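Local atomic coordinates of chorismate mutase (Paraburkholderia phymatum, PDB entry 5TS9), a protein that probably catalyses the rearrangement of chorismate to prephenate, the precursor of phenylalanine and tyrosine. Residues Asn72-Val84 / Leu157-Ile169. Sequence-based numbering, arbitrary orientation.
Sequences NIFSDQVEANKEV and LHRAALDRAVARI
The guanidinium of R168 lies against N72: N72 CB stands over the centre of one face, 3.5 Å above the plane, and the N72 amide, flat enough to lie on a guanidinium, stacks on it nearly parallel, 17° apart. At the edge of R168, in its plane, come D76 OD2 and a water. The guanidinium of R164 has E79 CB over one face, toward the rim, and the D76 carboxylate at its edge. D76 therefore joins both arginines, as the two oxygens of an aspartate allow. R168 NE reaches D76 OD2 on the syn side at 2.9 Å and almost straight (170°), while R168 NH2 gives weak bonds to D76 OD1 and to N72 O. R164 NH1 meets D76 OD1 from above the carboxylate plane, also at 2.9 Å. The R164 chain bends at chi2 and carries its guanidinium toward the N-terminal end of segment 72-84, a knob among D76, E79, A80 and E83; its buried NE has no partner in the model. R164 NH2 also salt-bridges E79 of the second subunit, so the network reaches the dimer interface.

Near V166, the first residue to leave helical backbone angles, the two N-H groups of the Q77 amide serve I73 O and, at 2.9 Å, A165 O. One water donates to D76 OD2 and A165 O and accepts from R168 N. Small A80, A161 and A165 allow close approach: A80 CB lies 3.8 Å from A165 CB. Branched V84 sets CG2 3.5 Å from A161 CB, and its CG1 touches H158 NE2, which bonds D30, while H158 ND1 bonds D155.

The axes of helical segments 72-84 and 157-165 approach to 8.2 Å at 162°, an alanine-lined antiparallel helix pair in the all-helical chorismate mutase fold, closed at one end by a D76-R164-R168 salt-bridge network.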
ATOM      1  N   ASN A  72     -12.500  -5.929   5.553  1.00 18.90           N
ATOM      2  CA  ASN A  72     -11.929  -5.404   4.316  1.00 17.97           C
ATOM      3  C   ASN A  72     -11.554  -3.939   4.469  1.00 17.01           C
ATOM      4  O   ASN A  72     -10.468  -3.515   4.044  1.00 16.12           O
ATOM      5  CB  ASN A  72     -12.918  -5.569   3.165  1.00 18.55           C
ATOM      6  CG  ASN A  72     -13.120  -7.029   2.776  1.00 35.06           C
ATOM      7  OD1 ASN A  72     -12.330  -7.899   3.148  1.00 27.85           O
ATOM      8  ND2 ASN A  72     -14.170  -7.293   2.014  1.00 20.42           N
ATOM      9  N   ILE A  73     -12.469  -3.146   5.036  1.00 17.32           N
ATOM     10  CA  ILE A  73     -12.243  -1.707   5.175  1.00 18.04           C
ATOM     11  C   ILE A  73     -11.041  -1.438   6.072  1.00 20.82           C
ATOM     12  O   ILE A  73     -10.193  -0.589   5.764  1.00 17.79           O
ATOM     13  CB  ILE A  73     -13.509  -1.010   5.716  1.00 17.33           C
ATOM     14  CG1 ILE A  73     -14.643  -1.004   4.667  1.00 20.31           C
ATOM     15  CG2 ILE A  73     -13.184   0.423   6.180  1.00 16.82           C
ATOM     16  CD1 ILE A  73     -14.399  -0.062   3.491  1.00 23.95           C
ATOM     17  N   PHE A  74     -10.954  -2.134   7.201  1.00 16.58           N
ATOM     18  CA  PHE A  74      -9.868  -1.808   8.109  1.00 16.85           C
ATOM     19  C   PHE A  74      -8.561  -2.479   7.711  1.00 16.36           C
ATOM     20  O   PHE A  74      -7.497  -1.924   8.003  1.00 15.13           O
ATOM     21  CB  PHE A  74     -10.287  -2.104   9.546  1.00 17.67           C
ATOM     22  CG  PHE A  74     -11.153  -1.010  10.119  1.00 19.23           C
ATOM     23  CD1 PHE A  74     -12.516  -0.974   9.840  1.00 18.23           C
ATOM     24  CD2 PHE A  74     -10.593   0.023  10.860  1.00 18.70           C
ATOM     25  CE1 PHE A  74     -13.320   0.053  10.326  1.00 18.59           C
ATOM     26  CE2 PHE A  74     -11.374   1.051  11.351  1.00 25.82           C
ATOM     27  CZ  PHE A  74     -12.751   1.073  11.079  1.00 23.65           C
ATOM     28  N   SER A  75      -8.598  -3.632   7.030  1.00 15.96           N
ATOM     29  CA  SER A  75      -7.371  -4.102   6.378  1.00 17.36           C
ATOM     30  C   SER A  75      -6.860  -3.052   5.410  1.00 17.17           C
ATOM     31  O   SER A  75      -5.664  -2.749   5.384  1.00 21.13           O
ATOM     32  CB  SER A  75      -7.593  -5.418   5.629  1.00 22.40           C
ATOM     33  OG  SER A  75      -8.222  -6.395   6.447  1.00 30.66           O
ATOM     34  N   ASP A  76      -7.765  -2.450   4.638  1.00 14.45           N
ATOM     35  CA  ASP A  76      -7.362  -1.364   3.746  1.00 13.76           C
ATOM     36  C   ASP A  76      -6.775  -0.190   4.520  1.00 13.30           C
ATOM     37  O   ASP A  76      -5.797   0.412   4.073  1.00 13.47           O
ATOM     38  CB  ASP A  76      -8.555  -0.912   2.894  1.00 14.82           C
ATOM     39  CG  ASP A  76      -8.930  -1.944   1.824  1.00 19.48           C
ATOM     40  OD1 ASP A  76      -8.050  -2.784   1.458  1.00 16.15           O
ATOM     41  OD2 ASP A  76     -10.087  -1.906   1.341  1.00 21.86           O
ATOM     42  N   GLN A  77      -7.361   0.151   5.672  1.00 16.02           N
ATOM     43  CA  GLN A  77      -6.840   1.257   6.477  1.00 13.46           C
ATOM     44  C   GLN A  77      -5.440   0.970   6.983  1.00 14.10           C
ATOM     45  O   GLN A  77      -4.592   1.876   7.015  1.00 14.89           O
ATOM     46  CB  GLN A  77      -7.741   1.545   7.685  1.00 14.16           C
ATOM     47  CG  GLN A  77      -9.179   1.918   7.382  1.00 14.62           C
ATOM     48  CD  GLN A  77      -9.321   2.871   6.216  1.00 17.74           C
ATOM     49  OE1 GLN A  77      -9.009   4.059   6.323  1.00 22.49           O
ATOM     50  NE2 GLN A  77      -9.835   2.367   5.099  1.00 14.30           N
ATOM     51  N   VAL A  78      -5.185  -0.261   7.441  1.00 13.57           N
ATOM     52  CA  VAL A  78      -3.860  -0.507   8.002  0.51 13.49           C
ATOM     53  C   VAL A  78      -2.813  -0.589   6.893  1.00 12.87           C
ATOM     54  O   VAL A  78      -1.689  -0.126   7.078  1.00 17.26           O
ATOM     55  CB  VAL A  78      -3.857  -1.754   8.903  0.51 18.50           C
ATOM     56  CG1 VAL A  78      -4.816  -1.564  10.056  0.51 20.31           C
ATOM     57  CG2 VAL A  78      -4.224  -2.978   8.119  0.51 14.52           C
ATOM     58  N   GLU A  79      -3.167  -1.096   5.711  1.00 12.74           N
ATOM     59  CA  GLU A  79      -2.208  -1.120   4.603  0.54 12.29           C
ATOM     60  C   GLU A  79      -1.894   0.286   4.105  1.00 11.78           C
ATOM     61  O   GLU A  79      -0.754   0.579   3.742  1.00 15.41           O
ATOM     62  CB  GLU A  79      -2.736  -1.974   3.445  0.54 12.47           C
ATOM     63  CG  GLU A  79      -2.872  -3.447   3.769  0.54 18.77           C
ATOM     64  CD  GLU A  79      -1.545  -4.092   4.094  0.54 18.23           C
ATOM     65  OE1 GLU A  79      -0.530  -3.720   3.468  0.54 24.38           O
ATOM     66  OE2 GLU A  79      -1.509  -4.965   4.975  0.54 16.14           O
ATOM     67  N   ALA A  80      -2.895   1.168   4.045  1.00 11.80           N
ATOM     68  CA  ALA A  80      -2.591   2.532   3.618  1.00 11.92           C
ATOM     69  C   ALA A  80      -1.675   3.208   4.636  1.00 14.87           C
ATOM     70  O   ALA A  80      -0.751   3.945   4.272  1.00 12.07           O
ATOM     71  CB  ALA A  80      -3.882   3.335   3.440  1.00 11.73           C
ATOM     72  N   ASN A  81      -1.911   2.939   5.914  1.00 11.79           N
ATOM     73  CA  ASN A  81      -1.077   3.517   6.963  1.00 14.43           C
ATOM     74  C   ASN A  81       0.366   3.028   6.849  1.00 19.02           C
ATOM     75  O   ASN A  81       1.310   3.818   6.944  1.00 21.09           O
ATOM     76  CB  ASN A  81      -1.689   3.178   8.323  1.00 12.56           C
ATOM     77  CG  ASN A  81      -1.494   4.293   9.343  1.00 17.93           C
ATOM     78  OD1 ASN A  81      -0.439   4.396   9.970  1.00 16.57           O
ATOM     79  ND2 ASN A  81      -2.505   5.133   9.500  1.00 16.92           N
ATOM     80  N   LYS A  82       0.561   1.725   6.634  1.00 13.56           N
ATOM     81  CA  LYS A  82       1.919   1.218   6.427  1.00 15.19           C
ATOM     82  C   LYS A  82       2.561   1.800   5.166  1.00 13.41           C
ATOM     83  O   LYS A  82       3.758   2.078   5.160  1.00 16.29           O
ATOM     84  CB  LYS A  82       1.911  -0.314   6.376  1.00 15.54           C
ATOM     85  CG  LYS A  82       1.330  -0.946   7.661  1.00 19.27           C
ATOM     86  CD  LYS A  82       1.532  -2.459   7.722  1.00 19.56           C
ATOM     87  CE  LYS A  82       0.695  -3.154   6.668  1.00 15.04           C
ATOM     88  NZ  LYS A  82       0.858  -4.660   6.789  1.00 21.11           N
ATOM     89  N   GLU A  83       1.790   1.983   4.086  1.00 15.00           N
ATOM     90  CA  GLU A  83       2.322   2.621   2.877  0.52 14.99           C
ATOM     91  C   GLU A  83       2.996   3.949   3.201  1.00 15.26           C
ATOM     92  O   GLU A  83       4.107   4.243   2.736  1.00 15.69           O
ATOM     93  CB  GLU A  83       1.187   2.840   1.871  0.52 10.93           C
ATOM     94  CG  GLU A  83       1.575   3.617   0.637  0.52 12.33           C
ATOM     95  CD  GLU A  83       0.457   3.682  -0.411  0.52 17.14           C
ATOM     96  OE1 GLU A  83       0.697   4.220  -1.503  0.52 11.28           O
ATOM     97  OE2 GLU A  83      -0.663   3.194  -0.148  0.52 15.00           O
ATOM     98  N   VAL A  84       2.324   4.774   3.993  1.00 11.53           N
ATOM     99  CA  VAL A  84       2.901   6.056   4.377  1.00 11.31           C
ATOM    100  C   VAL A  84       4.123   5.834   5.264  1.00 11.56           C
ATOM    101  O   VAL A  84       5.179   6.427   5.040  1.00 15.69           O
ATOM    102  CB  VAL A  84       1.845   6.932   5.071  1.00 13.69           C
ATOM    103  CG1 VAL A  84       2.472   8.208   5.634  1.00 11.93           C
ATOM    104  CG2 VAL A  84       0.743   7.294   4.074  1.00 14.31           C
ATOM    105  N   LEU A 157       2.203  11.597  -1.758  1.00 18.89           N
ATOM    106  CA  LEU A 157       2.276  10.350  -0.999  1.00 19.49           C
ATOM    107  C   LEU A 157       0.981  10.084  -0.240  1.00 20.32           C
ATOM    108  O   LEU A 157       0.449   8.966  -0.261  1.00 18.46           O
ATOM    109  CB  LEU A 157       3.445  10.396  -0.008  1.00 17.48           C
ATOM    110  CG  LEU A 157       3.485   9.301   1.075  1.00 13.00           C
ATOM    111  CD1 LEU A 157       3.629   7.883   0.475  1.00 11.56           C
ATOM    112  CD2 LEU A 157       4.622   9.542   2.111  1.00 14.73           C
ATOM    113  N   HIS A 158       0.489  11.093   0.477  1.00 13.38           N
ATOM    114  CA  HIS A 158      -0.703  10.890   1.297  1.00 17.35           C
ATOM    115  C   HIS A 158      -1.957  10.731   0.444  1.00 14.88           C
ATOM    116  O   HIS A 158      -2.855   9.967   0.813  1.00 15.72           O
ATOM    117  CB  HIS A 158      -0.860  12.039   2.275  1.00 15.03           C
ATOM    118  CG  HIS A 158       0.122  11.996   3.403  1.00 22.66           C
ATOM    119  ND1 HIS A 158       1.429  12.424   3.272  1.00 23.82           N
ATOM    120  CD2 HIS A 158      -0.005  11.553   4.677  1.00 22.28           C
ATOM    121  CE1 HIS A 158       2.060  12.260   4.424  1.00 22.99           C
ATOM    122  NE2 HIS A 158       1.212  11.732   5.293  1.00 25.65           N
ATOM    123  N   ARG A 159      -2.039  11.421  -0.694  1.00 14.87           N
ATOM    124  CA  ARG A 159      -3.190  11.197  -1.568  1.00 14.19           C
ATOM    125  C   ARG A 159      -3.159   9.793  -2.158  1.00 15.73           C
ATOM    126  O   ARG A 159      -4.197   9.115  -2.235  1.00 13.84           O
ATOM    127  CB  ARG A 159      -3.239  12.253  -2.675  1.00 17.72           C
ATOM    128  CG  ARG A 159      -4.527  12.194  -3.516  1.00 16.08           C
ATOM    129  CD  ARG A 159      -4.579  13.315  -4.572  1.00 23.35           C
ATOM    130  NE  ARG A 159      -4.076  12.830  -5.852  1.00 42.69           N
ATOM    131  CZ  ARG A 159      -2.903  13.168  -6.380  1.00 52.80           C
ATOM    132  NH1 ARG A 159      -2.107  14.018  -5.746  1.00 54.94           N
ATOM    133  NH2 ARG A 159      -2.528  12.666  -7.552  1.00 55.08           N
ATOM    134  N   ALA A 160      -1.974   9.335  -2.574  1.00 20.21           N
ATOM    135  CA  ALA A 160      -1.849   7.972  -3.085  1.00 18.07           C
ATOM    136  C   ALA A 160      -2.323   6.962  -2.052  1.00 16.24           C
ATOM    137  O   ALA A 160      -3.067   6.027  -2.376  1.00 13.19           O
ATOM    138  CB  ALA A 160      -0.403   7.685  -3.489  1.00 17.69           C
ATOM    139  N   ALA A 161      -1.930   7.151  -0.796  1.00 11.85           N
ATOM    140  CA  ALA A 161      -2.330   6.225   0.248  1.00 13.01           C
ATOM    141  C   ALA A 161      -3.780   6.438   0.664  1.00 14.61           C
ATOM    142  O   ALA A 161      -4.437   5.490   1.120  1.00 16.17           O
ATOM    143  CB  ALA A 161      -1.377   6.352   1.452  1.00 13.55           C
ATOM    144  N   LEU A 162      -4.319   7.654   0.501  1.00 12.73           N
ATOM    145  CA  LEU A 162      -5.762   7.808   0.678  1.00 12.75           C
ATOM    146  C   LEU A 162      -6.519   7.002  -0.382  1.00 15.75           C
ATOM    147  O   LEU A 162      -7.512   6.334  -0.071  1.00 14.11           O
ATOM    148  CB  LEU A 162      -6.161   9.293   0.630  1.00 13.30           C
ATOM    149  CG  LEU A 162      -7.620   9.625   1.001  1.00 16.81           C
ATOM    150  CD1 LEU A 162      -8.044   8.895   2.254  1.00 16.70           C
ATOM    151  CD2 LEU A 162      -7.816  11.117   1.191  1.00 18.67           C
ATOM    152  N   ASP A 163      -6.035   7.011  -1.628  1.00 13.69           N
ATOM    153  CA  ASP A 163      -6.636   6.165  -2.668  1.00 13.65           C
ATOM    154  C   ASP A 163      -6.567   4.681  -2.298  1.00 16.55           C
ATOM    155  O   ASP A 163      -7.457   3.904  -2.662  1.00 15.72           O
ATOM    156  CB  ASP A 163      -5.930   6.373  -4.011  1.00 14.54           C
ATOM    157  CG  ASP A 163      -6.311   7.700  -4.719  1.00 22.06           C
ATOM    158  OD1 ASP A 163      -7.473   8.171  -4.636  1.00 16.26           O
ATOM    159  OD2 ASP A 163      -5.426   8.247  -5.407  1.00 20.61           O
ATOM    160  N   ARG A 164      -5.511   4.262  -1.594  1.00 13.10           N
ATOM    161  CA  ARG A 164      -5.441   2.887  -1.108  1.00 16.69           C
ATOM    162  C   ARG A 164      -6.476   2.651  -0.015  1.00 16.24           C
ATOM    163  O   ARG A 164      -7.113   1.589   0.034  1.00 16.77           O
ATOM    164  CB  ARG A 164      -4.022   2.590  -0.587  1.00 12.66           C
ATOM    165  CG  ARG A 164      -3.831   1.186   0.030  1.00 11.94           C
ATOM    166  CD  ARG A 164      -3.875   0.108  -1.064  1.00 16.06           C
ATOM    167  NE  ARG A 164      -3.732  -1.262  -0.568  1.00 19.47           N
ATOM    168  CZ  ARG A 164      -4.731  -1.962  -0.041  1.00 21.51           C
ATOM    169  NH1 ARG A 164      -5.936  -1.405   0.081  1.00 18.43           N
ATOM    170  NH2 ARG A 164      -4.524  -3.211   0.378  1.00 19.81           N
ATOM    171  N   ALA A 165      -6.678   3.638   0.862  1.00 12.60           N
ATOM    172  CA  ALA A 165      -7.578   3.430   1.996  1.00 12.91           C
ATOM    173  C   ALA A 165      -9.041   3.312   1.574  1.00 17.12           C
ATOM    174  O   ALA A 165      -9.796   2.555   2.191  1.00 18.18           O
ATOM    175  CB  ALA A 165      -7.413   4.559   3.014  1.00 12.86           C
ATOM    176  N   VAL A 166      -9.462   4.028   0.532  1.00 14.60           N
ATOM    177  CA  VAL A 166     -10.863   4.048   0.103  1.00 14.69           C
ATOM    178  C   VAL A 166     -11.191   2.891  -0.838  1.00 15.07           C
ATOM    179  O   VAL A 166     -12.294   2.824  -1.400  1.00 15.88           O
ATOM    180  CB  VAL A 166     -11.199   5.385  -0.585  1.00 15.07           C
ATOM    181  CG1 VAL A 166     -10.954   6.547   0.367  1.00 14.90           C
ATOM    182  CG2 VAL A 166     -10.394   5.531  -1.886  1.00 14.94           C
ATOM    183  N   ALA A 167     -10.230   1.979  -1.008  1.00 17.25           N
ATOM    184  CA  ALA A 167     -10.284   0.934  -2.035  1.00 19.10           C
ATOM    185  C   ALA A 167     -11.619   0.194  -2.099  1.00 20.53           C
ATOM    186  O   ALA A 167     -12.102  -0.136  -3.193  1.00 17.90           O
ATOM    187  CB  ALA A 167      -9.149  -0.063  -1.788  1.00 14.72           C
ATOM    188  N   ARG A 168     -12.207  -0.139  -0.959  1.00 17.81           N
ATOM    189  CA  ARG A 168     -13.405  -0.976  -0.992  1.00 18.16           C
ATOM    190  C   ARG A 168     -14.605  -0.312  -0.312  1.00 22.32           C
ATOM    191  O   ARG A 168     -15.478  -0.986   0.244  1.00 19.21           O
ATOM    192  CB  ARG A 168     -13.102  -2.347  -0.396  1.00 18.93           C
ATOM    193  CG  ARG A 168     -11.952  -3.014  -1.149  1.00 24.51           C
ATOM    194  CD  ARG A 168     -11.714  -4.444  -0.740  1.00 26.76           C
ATOM    195  NE  ARG A 168     -10.805  -4.495   0.388  1.00 19.97           N
ATOM    196  CZ  ARG A 168     -10.285  -5.616   0.881  1.00 21.16           C
ATOM    197  NH1 ARG A 168     -10.588  -6.798   0.344  1.00 19.68           N
ATOM    198  NH2 ARG A 168      -9.451  -5.546   1.907  1.00 18.04           N
ATOM    199  N   ILE A 169     -14.663   1.018  -0.347  1.00 17.50           N
ATOM    200  CA  ILE A 169     -15.930   1.694  -0.072  1.00 18.33           C
ATOM    201  C   ILE A 169     -16.988   1.235  -1.071  1.00 26.61           C
ATOM    202  O   ILE A 169     -18.092   0.810  -0.702  1.00 20.43           O
ATOM    203  CB  ILE A 169     -15.742   3.217  -0.124  1.00 18.05           C
ATOM    204  CG1 ILE A 169     -14.853   3.690   1.029  1.00 20.63           C
ATOM    205  CG2 ILE A 169     -17.087   3.924  -0.117  1.00 19.13           C
ATOM    206  CD1 ILE A 169     -14.543   5.179   0.946  1.00 17.00           C
TER
HETATM  207  O   HOH W   1      -8.867  -8.095   3.270  1.00 33.00           O
HETATM  208  O   HOH W   2     -11.520   0.351   1.774  1.00 16.47           O
HETATM  209  O   HOH W   3      -6.070  -4.741   2.172  1.00 26.95           O